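Local coordinates for protein similarities with probable monooxygenase (Photorhabdus luminescens, PDB 4HB9) that probably acts as an FAD-dependent monooxygenase, binding flavin-adenine dinucleotide in a fold related to that of aromatic ring hydroxylases, at residues L270-M275 / T284-S289; D218-S223 / I276-S281; G5-G10 / I143-A148; Q171-I176 / V313-D318. One frame throughout, in Å; residues are numbered along the deposited sequence.

Interaction 1: residues L270-M275 / T284-S289; sequences LVQSRM and TLVQQS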
# COMPACT_ATOMS: atom_id res chain seq x y z
N LEU A 270 -16.33 16.57 11.78
CA LEU A 270 -16.74 15.35 12.43
C LEU A 270 -15.70 14.81 13.41
O LEU A 270 -16.05 14.41 14.52
CB LEU A 270 -17.10 14.32 11.41
CG LEU A 270 -17.74 13.12 12.11
CD1 LEU A 270 -18.98 12.68 11.36
CD2 LEU A 270 -16.71 12.04 12.25
N VAL A 271 -14.43 14.81 13.03
CA VAL A 271 -13.40 14.27 13.91
C VAL A 271 -13.27 15.18 15.14
O VAL A 271 -13.17 14.68 16.30
CB VAL A 271 -12.06 14.12 13.17
CG1 VAL A 271 -10.94 13.75 14.13
CG2 VAL A 271 -12.19 13.07 12.08
N GLN A 272 -13.31 16.49 14.93
CA GLN A 272 -13.28 17.40 16.08
C GLN A 272 -14.47 17.15 17.01
O GLN A 272 -14.31 17.20 18.23
CB GLN A 272 -13.26 18.87 15.66
CG GLN A 272 -11.97 19.29 15.00
CD GLN A 272 -11.99 20.75 14.57
OE1 GLN A 272 -12.01 21.65 15.40
NE2 GLN A 272 -11.96 20.99 13.28
N SER A 273 -15.65 16.91 16.45
CA SER A 273 -16.83 16.56 17.29
C SER A 273 -16.61 15.30 18.11
O SER A 273 -17.06 15.23 19.26
CB SER A 273 -18.11 16.43 16.47
OG SER A 273 -18.18 15.18 15.78
N ARG A 274 -15.89 14.33 17.55
CA ARG A 274 -15.58 13.10 18.28
C ARG A 274 -14.55 13.33 19.39
O ARG A 274 -14.46 12.54 20.32
CB ARG A 274 -15.10 12.02 17.32
CG ARG A 274 -16.14 11.61 16.29
CD ARG A 274 -17.32 10.90 16.96
NE ARG A 274 -18.24 10.30 15.99
CZ ARG A 274 -19.23 10.94 15.37
NH1 ARG A 274 -20.00 10.28 14.52
NH2 ARG A 274 -19.44 12.24 15.57
N MSE A 275 -13.78 14.43 19.30
CA MSE A 275 -12.72 14.70 20.26
C MSE A 275 -13.07 15.78 21.26
O MSE A 275 -12.18 16.40 21.81
CB MSE A 275 -11.47 15.13 19.50
CG MSE A 275 -10.98 14.00 18.61
SE MSE A 275 -9.21 14.38 17.82
CE MSE A 275 -9.39 16.24 17.22
N THR A 284 -5.64 21.09 17.53
CA THR A 284 -4.76 21.94 16.71
C THR A 284 -4.28 21.17 15.47
O THR A 284 -4.34 21.67 14.35
CB THR A 284 -3.56 22.39 17.56
OG1 THR A 284 -4.04 23.09 18.73
CG2 THR A 284 -2.62 23.30 16.76
N LEU A 285 -3.86 19.93 15.69
CA LEU A 285 -3.42 19.07 14.60
C LEU A 285 -4.51 18.93 13.53
O LEU A 285 -4.28 19.15 12.34
CB LEU A 285 -3.00 17.70 15.16
CG LEU A 285 -2.53 16.63 14.19
CD1 LEU A 285 -1.38 17.16 13.34
CD2 LEU A 285 -2.08 15.41 14.95
N VAL A 286 -5.71 18.56 13.96
CA VAL A 286 -6.77 18.30 13.01
C VAL A 286 -7.20 19.61 12.31
O VAL A 286 -7.36 19.65 11.08
CB VAL A 286 -7.96 17.57 13.68
CG1 VAL A 286 -9.15 17.46 12.75
CG2 VAL A 286 -7.52 16.20 14.15
N GLN A 287 -7.30 20.70 13.07
CA GLN A 287 -7.65 22.02 12.52
C GLN A 287 -6.65 22.51 11.45
O GLN A 287 -7.01 23.18 10.50
CB GLN A 287 -7.78 23.06 13.65
CG GLN A 287 -9.02 22.87 14.55
CD GLN A 287 -8.90 23.57 15.92
OE1 GLN A 287 -7.92 24.25 16.19
NE2 GLN A 287 -9.92 23.40 16.79
N GLN A 288 -5.39 22.13 11.60
CA GLN A 288 -4.34 22.60 10.70
C GLN A 288 -4.06 21.64 9.58
O GLN A 288 -3.05 21.78 8.87
CB GLN A 288 -3.06 22.86 11.50
CG GLN A 288 -3.24 24.00 12.50
CD GLN A 288 -3.72 25.25 11.80
OE1 GLN A 288 -3.24 25.58 10.70
NE2 GLN A 288 -4.72 25.93 12.37
N SER A 289 -4.94 20.66 9.39
CA SER A 289 -4.73 19.69 8.33
C SER A 289 -5.10 20.25 6.94
O SER A 289 -5.82 21.24 6.79
CB SER A 289 -5.46 18.38 8.65
OG SER A 289 -4.85 17.80 9.80
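The carboxamides of Gln272 and Gln287 meet with their planes 63° apart. Gln287 NE2 donates to Gln272 OE1 at 3.1 Å along a nearly straight path, 161° at the hydrogen. The acceptor OE1 lies in the amide plane of Gln287, whereas the donor NE2 stands above the carbonyl plane of Gln272, clear of its lone-pair directions. The two chains cross at about a right angle, and Gln287 CG also rests 3.3 Å from Gln272 OE1, so methylene and amide nitrogen together close round the same oxygen. Both chains are extended beyond CG; in Gln272 the second torsion of 179° carries the amide straight out from its helix to the partner.

Further in, the contact turns apolar. Val286 passes alongside Gln272 in the opposite direction, with CG1 4.0 Å from Gln272 CG. Its other methyl, CG2, receives the CE methyl of selenomethionine Met275 at 3.6 Å, the chain of Met275 being bent at its last torsion to bring that methyl in. Val271 CG1 reaches the same Val286 CG2 more loosely, at 4.2 Å. The mixed sheet backs these residues: Val271 rests on Trp246, Met275 on Leu220 and Leu285 on Ile244.

The segments belong to helices 264-274 and 280-287, which run roughly antiparallel. An apolar seam backed by a sheet, with a polar amide pair at its outer margin, is characteristic of an amphipathic helical hairpin lying on a β-sheet.

Interaction 2: residues D218-S223 / I276-S281; sequences DWLFIS and ISWDPS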
# COMPACT_ATOMS: atom_id res chain seq x y z
N ASP A 218 -13.08 4.30 20.28
CA ASP A 218 -12.43 4.80 19.08
C ASP A 218 -10.99 5.10 19.40
O ASP A 218 -10.51 4.81 20.51
CB ASP A 218 -13.22 5.99 18.49
CG ASP A 218 -13.55 7.08 19.51
OD1 ASP A 218 -13.00 7.13 20.61
OD2 ASP A 218 -14.40 7.93 19.17
N TRP A 219 -10.24 5.63 18.44
CA TRP A 219 -8.80 5.67 18.58
C TRP A 219 -8.24 6.77 17.69
O TRP A 219 -8.81 7.03 16.64
CB TRP A 219 -8.25 4.32 18.11
CG TRP A 219 -6.84 4.00 18.44
CD1 TRP A 219 -5.72 4.42 17.79
CD2 TRP A 219 -6.41 3.11 19.46
NE1 TRP A 219 -4.61 3.87 18.36
CE2 TRP A 219 -5.01 3.05 19.39
CE3 TRP A 219 -7.07 2.35 20.42
CZ2 TRP A 219 -4.25 2.25 20.25
CZ3 TRP A 219 -6.32 1.56 21.26
CH2 TRP A 219 -4.94 1.51 21.18
N LEU A 220 -7.10 7.34 18.07
CA LEU A 220 -6.38 8.29 17.18
C LEU A 220 -4.91 7.91 17.12
O LEU A 220 -4.21 7.83 18.16
CB LEU A 220 -6.53 9.73 17.62
CG LEU A 220 -5.99 10.78 16.64
CD1 LEU A 220 -6.92 10.98 15.43
CD2 LEU A 220 -5.85 12.11 17.35
N PHE A 221 -4.46 7.62 15.90
CA PHE A 221 -3.09 7.23 15.65
C PHE A 221 -2.39 8.43 15.02
O PHE A 221 -2.97 9.08 14.14
CB PHE A 221 -3.03 5.98 14.76
CG PHE A 221 -1.63 5.57 14.41
CD1 PHE A 221 -0.78 5.09 15.40
CD2 PHE A 221 -1.14 5.72 13.12
CE1 PHE A 221 0.53 4.75 15.11
CE2 PHE A 221 0.18 5.37 12.82
CZ PHE A 221 1.00 4.88 13.81
N ILE A 222 -1.18 8.75 15.47
CA ILE A 222 -0.42 9.89 14.93
C ILE A 222 0.97 9.44 14.49
O ILE A 222 1.70 8.82 15.26
CB ILE A 222 -0.27 11.00 15.98
CG1 ILE A 222 -1.65 11.49 16.42
CG2 ILE A 222 0.57 12.16 15.45
CD1 ILE A 222 -1.65 12.42 17.61
N SER A 223 1.37 9.79 13.27
CA SER A 223 2.72 9.46 12.81
C SER A 223 3.18 10.50 11.83
O SER A 223 2.66 11.63 11.86
CB SER A 223 2.74 8.05 12.22
OG SER A 223 4.07 7.63 11.95
N ILE A 276 -14.36 16.03 21.49
CA ILE A 276 -14.74 17.05 22.46
C ILE A 276 -14.19 16.56 23.81
O ILE A 276 -14.39 15.41 24.21
CB ILE A 276 -16.27 17.27 22.54
CG1 ILE A 276 -16.81 17.79 21.20
CG2 ILE A 276 -16.59 18.30 23.63
CD1 ILE A 276 -18.30 17.59 21.02
N SER A 277 -13.44 17.43 24.45
CA SER A 277 -12.81 17.18 25.76
C SER A 277 -11.40 16.63 25.63
O SER A 277 -10.64 16.67 26.60
CB SER A 277 -13.66 16.30 26.70
OG SER A 277 -13.45 14.91 26.50
N TRP A 278 -11.00 16.16 24.45
CA TRP A 278 -9.64 15.65 24.31
C TRP A 278 -8.67 16.83 24.30
O TRP A 278 -9.05 17.98 24.07
CB TRP A 278 -9.43 14.85 23.01
CG TRP A 278 -10.28 13.66 22.81
CD1 TRP A 278 -11.46 13.35 23.42
CD2 TRP A 278 -10.03 12.61 21.87
NE1 TRP A 278 -11.95 12.16 22.93
CE2 TRP A 278 -11.10 11.70 21.96
CE3 TRP A 278 -9.00 12.35 20.96
CZ2 TRP A 278 -11.16 10.53 21.19
CZ3 TRP A 278 -9.07 11.21 20.18
CH2 TRP A 278 -10.14 10.31 20.30
N ASP A 279 -7.40 16.52 24.49
CA ASP A 279 -6.39 17.52 24.61
C ASP A 279 -6.33 18.50 23.43
O ASP A 279 -6.41 18.09 22.26
CB ASP A 279 -5.03 16.90 24.78
CG ASP A 279 -4.00 17.89 25.28
OD1 ASP A 279 -3.99 18.14 26.52
OD2 ASP A 279 -3.23 18.39 24.45
N PRO A 280 -6.19 19.80 23.73
CA PRO A 280 -6.17 20.81 22.68
C PRO A 280 -5.16 20.59 21.55
O PRO A 280 -5.42 21.00 20.44
CB PRO A 280 -5.84 22.10 23.45
CG PRO A 280 -6.42 21.89 24.80
CD PRO A 280 -6.25 20.41 25.08
N SER A 281 -4.02 19.98 21.84
CA SER A 281 -2.99 19.72 20.81
C SER A 281 -3.52 18.84 19.68
O SER A 281 -3.19 19.02 18.50
CB SER A 281 -1.75 19.08 21.45
OG SER A 281 -2.08 17.83 22.09
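Leu220 and Trp278 mark the closest backbone approach, yet their CA atoms remain 10.8 Å apart. Strand residues 218-223 run in much the same general direction as the connection 276-281, and the gap is bridged mainly by the Trp278 indole.

The six-membered part of this indole comes edge-on to the strand. Its CZ3 meets Leu220 CB at 3.9 Å, while CZ2, two atoms further round the rim, lies 3.9 Å from Asp218 OD1. Both partners sit near the ring plane. The Asp218 carboxylate is turned 79° from the indole, and its CG is tucked between backbone N and carbonyl carbon (chi1 50°). This approach is probably mildly favourable, since the rim of an aromatic ring is electropositive. The carboxylate is held chiefly elsewhere: OD1 bonds Ser216 OG, and OD2 bonds Tyr248 OH on the adjacent strand.

Directly after the tryptophan, Asp279 caps helix 280-287. Its OD2 takes both Ser281 N, at 3.2 Å, and Ser281 OG, at 2.7 Å. Trp278 thus sets the loop against the strand, and the next residue caps the helix: a helix-helix connection that ends in an N-cap, laid on one face of the mixed β-sheet.

Interaction 3: residues G5-G10 / I143-A148; sequences GIIGAG and IKIFFA. With FAD (flavin-adenine dinucleotide), chain B; EDO (1,2-ethanediol), chain L.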
# COMPACT_ATOMS: atom_id res chain seq x y z
N GLY A 5 4.01 -11.56 -18.40
CA GLY A 5 3.19 -10.37 -18.51
C GLY A 5 2.66 -10.01 -17.15
O GLY A 5 2.09 -10.87 -16.46
N ILE A 6 2.83 -8.74 -16.77
CA ILE A 6 2.38 -8.24 -15.46
C ILE A 6 1.31 -7.17 -15.71
O ILE A 6 1.52 -6.23 -16.50
CB ILE A 6 3.54 -7.60 -14.66
CG1 ILE A 6 4.67 -8.60 -14.44
CG2 ILE A 6 3.01 -7.06 -13.32
CD1 ILE A 6 5.97 -7.99 -13.92
N ILE A 7 0.15 -7.33 -15.08
CA ILE A 7 -0.88 -6.28 -15.11
C ILE A 7 -0.65 -5.38 -13.90
O ILE A 7 -0.75 -5.85 -12.75
CB ILE A 7 -2.31 -6.81 -15.07
CG1 ILE A 7 -2.54 -7.92 -16.13
CG2 ILE A 7 -3.28 -5.68 -15.32
CD1 ILE A 7 -2.14 -7.59 -17.55
N GLY A 8 -0.32 -4.11 -14.16
CA GLY A 8 -0.10 -3.12 -13.11
C GLY A 8 1.34 -2.73 -12.87
O GLY A 8 2.16 -3.55 -12.45
N ALA A 9 1.64 -1.46 -13.14
CA ALA A 9 2.92 -0.85 -12.79
C ALA A 9 2.78 -0.11 -11.46
O ALA A 9 3.05 1.10 -11.36
CB ALA A 9 3.38 0.09 -13.85
N GLY A 10 2.36 -0.85 -10.44
CA GLY A 10 2.32 -0.35 -9.07
C GLY A 10 3.57 -0.76 -8.32
O GLY A 10 4.59 -1.10 -8.90
N ILE A 143 -1.01 -17.54 -22.80
CA ILE A 143 -2.15 -16.77 -22.33
C ILE A 143 -2.34 -15.56 -23.20
O ILE A 143 -1.38 -14.82 -23.46
CB ILE A 143 -1.93 -16.30 -20.89
CG1 ILE A 143 -1.68 -17.49 -19.98
CG2 ILE A 143 -3.12 -15.49 -20.40
CD1 ILE A 143 -1.00 -17.11 -18.69
N LYS A 144 -3.57 -15.36 -23.64
CA LYS A 144 -3.92 -14.22 -24.46
C LYS A 144 -4.54 -13.19 -23.52
O LYS A 144 -5.50 -13.51 -22.82
CB LYS A 144 -4.92 -14.63 -25.57
CG LYS A 144 -5.24 -13.50 -26.53
CD LYS A 144 -6.05 -13.99 -27.72
CE LYS A 144 -6.16 -12.91 -28.78
NZ LYS A 144 -7.13 -13.24 -29.87
N ILE A 145 -3.99 -11.98 -23.50
CA ILE A 145 -4.50 -10.90 -22.68
C ILE A 145 -5.27 -9.92 -23.54
O ILE A 145 -4.75 -9.48 -24.56
CB ILE A 145 -3.36 -10.10 -22.00
CG1 ILE A 145 -2.35 -11.03 -21.33
CG2 ILE A 145 -3.95 -9.13 -20.97
CD1 ILE A 145 -1.01 -10.36 -21.04
N PHE A 146 -6.48 -9.54 -23.13
CA PHE A 146 -7.27 -8.54 -23.84
C PHE A 146 -7.34 -7.23 -23.07
O PHE A 146 -7.66 -7.24 -21.89
CB PHE A 146 -8.71 -9.04 -24.00
CG PHE A 146 -8.82 -10.30 -24.82
CD1 PHE A 146 -9.17 -10.25 -26.16
CD2 PHE A 146 -8.55 -11.53 -24.26
CE1 PHE A 146 -9.28 -11.41 -26.92
CE2 PHE A 146 -8.65 -12.70 -25.01
CZ PHE A 146 -9.03 -12.64 -26.34
N PHE A 147 -7.13 -6.12 -23.76
CA PHE A 147 -7.20 -4.79 -23.17
C PHE A 147 -8.42 -4.01 -23.61
O PHE A 147 -9.06 -4.33 -24.61
CB PHE A 147 -5.91 -4.03 -23.47
CG PHE A 147 -4.69 -4.77 -23.04
CD1 PHE A 147 -4.34 -4.81 -21.69
CD2 PHE A 147 -3.93 -5.48 -23.95
CE1 PHE A 147 -3.23 -5.52 -21.26
CE2 PHE A 147 -2.81 -6.20 -23.53
CZ PHE A 147 -2.46 -6.22 -22.19
N ALA A 148 -8.77 -2.99 -22.83
CA ALA A 148 -10.03 -2.24 -23.03
C ALA A 148 -10.09 -1.53 -24.38
O ALA A 148 -11.18 -1.28 -24.92
CB ALA A 148 -10.21 -1.21 -21.93
PA FAD B . -0.80 -0.69 -6.46
O1A FAD B . 0.50 -0.12 -5.98
O2A FAD B . -2.15 -0.12 -6.16
O5B FAD B . -0.69 -0.91 -8.04
C5B FAD B . -1.77 -1.42 -8.81
C4B FAD B . -1.49 -0.94 -10.23
O4B FAD B . -2.36 -1.65 -11.13
C3B FAD B . -1.74 0.57 -10.43
O3B FAD B . -0.67 1.18 -11.16
C2B FAD B . -3.04 0.57 -11.21
O2B FAD B . -3.24 1.69 -12.05
C1B FAD B . -2.91 -0.72 -12.03
N9A FAD B . -4.15 -1.29 -12.53
C8A FAD B . -5.31 -1.49 -11.85
N7A FAD B . -6.24 -2.12 -12.63
C5A FAD B . -5.65 -2.31 -13.83
C6A FAD B . -6.09 -2.90 -15.11
N6A FAD B . -7.36 -3.37 -15.17
N1A FAD B . -5.23 -2.91 -16.15
C2A FAD B . -3.97 -2.43 -16.02
N3A FAD B . -3.49 -1.88 -14.89
C4A FAD B . -4.29 -1.79 -13.77
N1 FAD B . 1.91 0.26 2.72
C2 FAD B . 3.00 0.06 3.50
O2 FAD B . 3.64 -1.05 3.47
N3 FAD B . 3.43 1.03 4.33
C4 FAD B . 2.83 2.22 4.49
O4 FAD B . 3.30 3.07 5.29
C4X FAD B . 1.62 2.50 3.70
N5 FAD B . 0.96 3.68 3.79
C5X FAD B . -0.16 3.88 3.05
C6 FAD B . -0.87 5.07 3.14
C7 FAD B . -2.01 5.30 2.38
C7M FAD B . -2.78 6.61 2.49
C8 FAD B . -2.50 4.26 1.47
C8M FAD B . -3.73 4.48 0.62
C9 FAD B . -1.79 3.06 1.36
C9A FAD B . -0.64 2.82 2.11
N10 FAD B . 0.06 1.60 2.01
C10 FAD B . 1.19 1.41 2.79
C1' FAD B . -0.39 0.50 1.14
C2' FAD B . 0.29 0.48 -0.22
O2' FAD B . 0.23 1.76 -0.84
C3' FAD B . -0.41 -0.54 -1.12
O3' FAD B . -0.66 -1.72 -0.35
C4' FAD B . 0.47 -0.89 -2.31
O4' FAD B . 0.35 0.15 -3.26
C5' FAD B . 0.06 -2.20 -2.96
O5' FAD B . 0.94 -2.42 -4.04
P FAD B . 0.33 -3.11 -5.36
O1P FAD B . 1.48 -3.10 -6.34
O2P FAD B . -0.33 -4.40 -4.97
O3P FAD B . -0.87 -2.20 -5.91
C1 EDO L . 1.33 5.03 -12.46
O1 EDO L . 1.95 3.81 -12.85
C2 EDO L . -0.16 4.79 -12.37
O2 EDO L . -0.46 3.91 -11.28
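Ile7 and Ile145 lie side by side, pointing opposite ways, with Ile7 CD1 4.2 Å from Ile145 CG2. The same methyl reaches Phe147, lying 4.4 Å from CE1 and approaching the ring obliquely. One terminal carbon of the strand 3-7 thus fits against two alternate residues of strand 143-147.

The branching of Ile7 gives it two duties. With CG1 beside the backbone N (chi1 -50°), CD1 is directed to the three-stranded antiparallel sheet, while CG2, anti to that N, comes 3.4 Å from C2A of the FAD adenine. Phe132, whose backbone N bonds FAD, touches both Ile7 and Ile145, and the ring of Phe147 meets that of Tyr30.

Beyond Ile7 the strand gives way to the glycine-rich turn typical of Rossmann-type dinucleotide binding. Gly8 CA passes 3.3 Å from FAD O4B, and Gly10 CA approaches O5B to 3.2 Å. Ala9 N is hydrogen-bonded to Glu31 OE1.

Between the protein segments the chemistry is purely apolar and modest in closeness, which implies adhesion by dispersion and exclusion of water. Hydrogen bonds lie elsewhere, in the pairing of strand 3-7 and the grip of Glu31 on FAD; Ile7 gives the adenine an apolar wall.

Interaction 4: residues Q171-I176 / V313-D318; sequences QYLPFI and VTLLGD. With FAD (flavin-adenine dinucleotide), chain B; EDO (1,2-ethanediol), chain C; EDO (1,2-ethanediol), chain J.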
# COMPACT_ATOMS: atom_id res chain seq x y z
N GLN A 171 -11.30 -12.77 -12.16
CA GLN A 171 -11.46 -13.80 -13.18
C GLN A 171 -10.89 -15.12 -12.73
O GLN A 171 -11.54 -16.14 -12.89
CB GLN A 171 -10.84 -13.41 -14.50
CG GLN A 171 -11.06 -14.48 -15.54
CD GLN A 171 -10.54 -14.15 -16.92
OE1 GLN A 171 -10.42 -12.98 -17.33
NE2 GLN A 171 -10.26 -15.21 -17.67
N TYR A 172 -9.68 -15.10 -12.15
CA TYR A 172 -8.97 -16.30 -11.81
C TYR A 172 -9.52 -16.98 -10.55
O TYR A 172 -9.66 -18.20 -10.53
CB TYR A 172 -7.47 -16.00 -11.64
CG TYR A 172 -6.59 -17.20 -11.40
CD1 TYR A 172 -6.73 -18.37 -12.15
CD2 TYR A 172 -5.60 -17.18 -10.42
CE1 TYR A 172 -5.91 -19.46 -11.93
CE2 TYR A 172 -4.78 -18.26 -10.20
CZ TYR A 172 -4.94 -19.41 -10.95
OH TYR A 172 -4.10 -20.48 -10.73
N LEU A 173 -9.83 -16.20 -9.52
CA LEU A 173 -10.27 -16.72 -8.23
C LEU A 173 -11.55 -16.00 -7.83
O LEU A 173 -11.57 -15.26 -6.85
CB LEU A 173 -9.18 -16.52 -7.17
CG LEU A 173 -7.83 -17.18 -7.44
CD1 LEU A 173 -6.82 -16.87 -6.34
CD2 LEU A 173 -7.97 -18.68 -7.56
N PRO A 174 -12.63 -16.19 -8.61
CA PRO A 174 -13.87 -15.44 -8.43
C PRO A 174 -14.54 -15.61 -7.08
O PRO A 174 -15.34 -14.75 -6.70
CB PRO A 174 -14.79 -15.99 -9.53
CG PRO A 174 -14.25 -17.32 -9.85
CD PRO A 174 -12.77 -17.21 -9.66
N PHE A 175 -14.24 -16.68 -6.36
CA PHE A 175 -14.93 -16.95 -5.11
C PHE A 175 -14.32 -16.28 -3.88
O PHE A 175 -14.92 -16.29 -2.81
CB PHE A 175 -15.10 -18.46 -4.91
CG PHE A 175 -15.96 -19.10 -5.97
CD1 PHE A 175 -17.30 -18.74 -6.10
CD2 PHE A 175 -15.43 -20.04 -6.85
CE1 PHE A 175 -18.09 -19.31 -7.08
CE2 PHE A 175 -16.23 -20.61 -7.83
CZ PHE A 175 -17.56 -20.25 -7.94
N ILE A 176 -13.13 -15.67 -4.02
CA ILE A 176 -12.57 -14.86 -2.95
C ILE A 176 -13.40 -13.58 -2.78
O ILE A 176 -13.48 -12.75 -3.71
CB ILE A 176 -11.11 -14.48 -3.21
CG1 ILE A 176 -10.23 -15.72 -3.09
CG2 ILE A 176 -10.64 -13.40 -2.22
CD1 ILE A 176 -8.82 -15.53 -3.60
N VAL A 313 -1.23 -18.52 -14.45
CA VAL A 313 -1.77 -17.22 -13.98
C VAL A 313 -1.55 -17.21 -12.47
O VAL A 313 -1.88 -18.20 -11.76
CB VAL A 313 -3.29 -17.08 -14.24
CG1 VAL A 313 -3.83 -15.77 -13.68
CG2 VAL A 313 -3.62 -17.18 -15.72
N THR A 314 -1.00 -16.10 -11.97
CA THR A 314 -0.90 -15.92 -10.53
C THR A 314 -1.12 -14.44 -10.15
O THR A 314 -1.43 -13.62 -10.98
CB THR A 314 0.41 -16.51 -9.97
OG1 THR A 314 0.33 -16.61 -8.56
CG2 THR A 314 1.62 -15.73 -10.33
N LEU A 315 -1.00 -14.14 -8.86
CA LEU A 315 -1.33 -12.80 -8.35
C LEU A 315 -0.28 -12.33 -7.38
O LEU A 315 0.39 -13.17 -6.77
CB LEU A 315 -2.67 -12.83 -7.60
CG LEU A 315 -3.87 -13.26 -8.46
CD1 LEU A 315 -5.05 -13.59 -7.57
CD2 LEU A 315 -4.23 -12.23 -9.50
N LEU A 316 -0.17 -11.01 -7.21
CA LEU A 316 0.64 -10.47 -6.13
C LEU A 316 0.12 -9.15 -5.60
O LEU A 316 -0.74 -8.55 -6.19
CB LEU A 316 2.14 -10.39 -6.47
CG LEU A 316 2.77 -9.39 -7.41
CD1 LEU A 316 2.79 -7.95 -6.87
CD2 LEU A 316 4.19 -9.85 -7.65
N GLY A 317 0.62 -8.76 -4.44
CA GLY A 317 0.24 -7.49 -3.84
C GLY A 317 -1.19 -7.46 -3.34
O GLY A 317 -1.72 -8.49 -2.91
N ASP A 318 -1.78 -6.26 -3.39
CA ASP A 318 -3.17 -6.03 -2.95
C ASP A 318 -4.20 -6.87 -3.71
O ASP A 318 -5.24 -7.21 -3.13
CB ASP A 318 -3.53 -4.54 -3.04
CG ASP A 318 -2.89 -3.70 -1.91
OD1 ASP A 318 -2.24 -4.27 -1.01
OD2 ASP A 318 -3.03 -2.45 -1.93
PA FAD B . -0.80 -0.69 -6.46
O1A FAD B . 0.50 -0.12 -5.98
O2A FAD B . -2.15 -0.12 -6.16
O5B FAD B . -0.69 -0.91 -8.04
C5B FAD B . -1.77 -1.42 -8.81
C4B FAD B . -1.49 -0.94 -10.23
O4B FAD B . -2.36 -1.65 -11.13
C3B FAD B . -1.74 0.57 -10.43
O3B FAD B . -0.67 1.18 -11.16
C2B FAD B . -3.04 0.57 -11.21
O2B FAD B . -3.24 1.69 -12.05
C1B FAD B . -2.91 -0.72 -12.03
N9A FAD B . -4.15 -1.29 -12.53
C8A FAD B . -5.31 -1.49 -11.85
N7A FAD B . -6.24 -2.12 -12.63
C5A FAD B . -5.65 -2.31 -13.83
C6A FAD B . -6.09 -2.90 -15.11
N6A FAD B . -7.36 -3.37 -15.17
N1A FAD B . -5.23 -2.91 -16.15
C2A FAD B . -3.97 -2.43 -16.02
N3A FAD B . -3.49 -1.88 -14.89
C4A FAD B . -4.29 -1.79 -13.77
N1 FAD B . 1.91 0.26 2.72
C2 FAD B . 3.00 0.06 3.50
O2 FAD B . 3.64 -1.05 3.47
N3 FAD B . 3.43 1.03 4.33
C4 FAD B . 2.83 2.22 4.49
O4 FAD B . 3.30 3.07 5.29
C4X FAD B . 1.62 2.50 3.70
N5 FAD B . 0.96 3.68 3.79
C5X FAD B . -0.16 3.88 3.05
C6 FAD B . -0.87 5.07 3.14
C7 FAD B . -2.01 5.30 2.38
C7M FAD B . -2.78 6.61 2.49
C8 FAD B . -2.50 4.26 1.47
C8M FAD B . -3.73 4.48 0.62
C9 FAD B . -1.79 3.06 1.36
C9A FAD B . -0.64 2.82 2.11
N10 FAD B . 0.06 1.60 2.01
C10 FAD B . 1.19 1.41 2.79
C1' FAD B . -0.39 0.50 1.14
C2' FAD B . 0.29 0.48 -0.22
O2' FAD B . 0.23 1.76 -0.84
C3' FAD B . -0.41 -0.54 -1.12
O3' FAD B . -0.66 -1.72 -0.35
C4' FAD B . 0.47 -0.89 -2.31
O4' FAD B . 0.35 0.15 -3.26
C5' FAD B . 0.06 -2.20 -2.96
O5' FAD B . 0.94 -2.42 -4.04
P FAD B . 0.33 -3.11 -5.36
O1P FAD B . 1.48 -3.10 -6.34
O2P FAD B . -0.33 -4.40 -4.97
O3P FAD B . -0.87 -2.20 -5.91
C1 EDO C . -11.27 -19.60 -5.80
O1 EDO C . -12.26 -18.84 -6.50
C2 EDO C . -11.40 -19.39 -4.29
O2 EDO C . -10.15 -19.67 -3.62
C1 EDO J . -7.44 -22.60 -9.79
O1 EDO J . -6.65 -22.68 -10.98
C2 EDO J . -8.14 -21.25 -9.72
O2 EDO J . -9.00 -21.05 -10.84
O HOH W 1 -1.73 -20.16 -10.13
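At the edge of the parallel FAD-binding sheet, the end of helix 167-172 lies against strand 313-315, and Tyr172 on Val313 is the chief point of contact. The tyrosine CG stands anti to its own backbone N (chi1 -175°), which sends the ring over the strand. Val313 CG1 sits over one ring face, 4.1 Å from the centroid and 19° off the normal, a CH-pi contact displaced toward the rim. Leu173 CD2 and an ethanediol, probably from the crystallisation liquor, lie on the opposite face. At the ring's outer end a water donates to Val313 O at 2.6 Å and also bonds Tyr172 OH, and that hydroxyl is also hydrogen-bonded to Ser311 OG.

At the next residue, Leu173 CD1 touches Leu315 CD1, two residues along the strand, at 3.9 Å, their side chains passing in opposite directions. The helix ends here: Leu173 is the first residue to leave helical angles and opens a type I turn to Ile176.

The strand then leads into a Gly-Asp pair consistent with the GD motif of flavoprotein hydroxylases. Asp318 N donates to FAD O2P at 2.8 Å, and OD2 of the same aspartate accepts from FAD O3' at 2.9 Å, so one residue grips both the pyrophosphate and the ribityl chain. Gly317 CA packs 3.3 Å from O2P. The second carboxylate oxygen, Asp318 OD1, is held by Asn322 ND2.

In the fold
Interactions 1 and 2 form one cluster: their centres are 8 Å apart and both draw on helix 280-287. Interaction 1 closes the helical hairpin on itself, interaction 2 joins its connecting loop to the mixed sheet, and both lie away from the cofactor. Interactions 3 and 4, on the other side of the chain's centre, share the parallel sheet and FAD, and meet where Ile143 CD1 lies 4.0 Å from Val313 CG2. Interactions 2 and 3 are wholly buried; interaction 1 has an exposed glutamine at its margin, and interaction 4 is partly buried. Interaction 3 is apolar, 2 sets a carboxylate at an indole edge, 1 adds a hydrogen bond between two amides, and 4 recruits water.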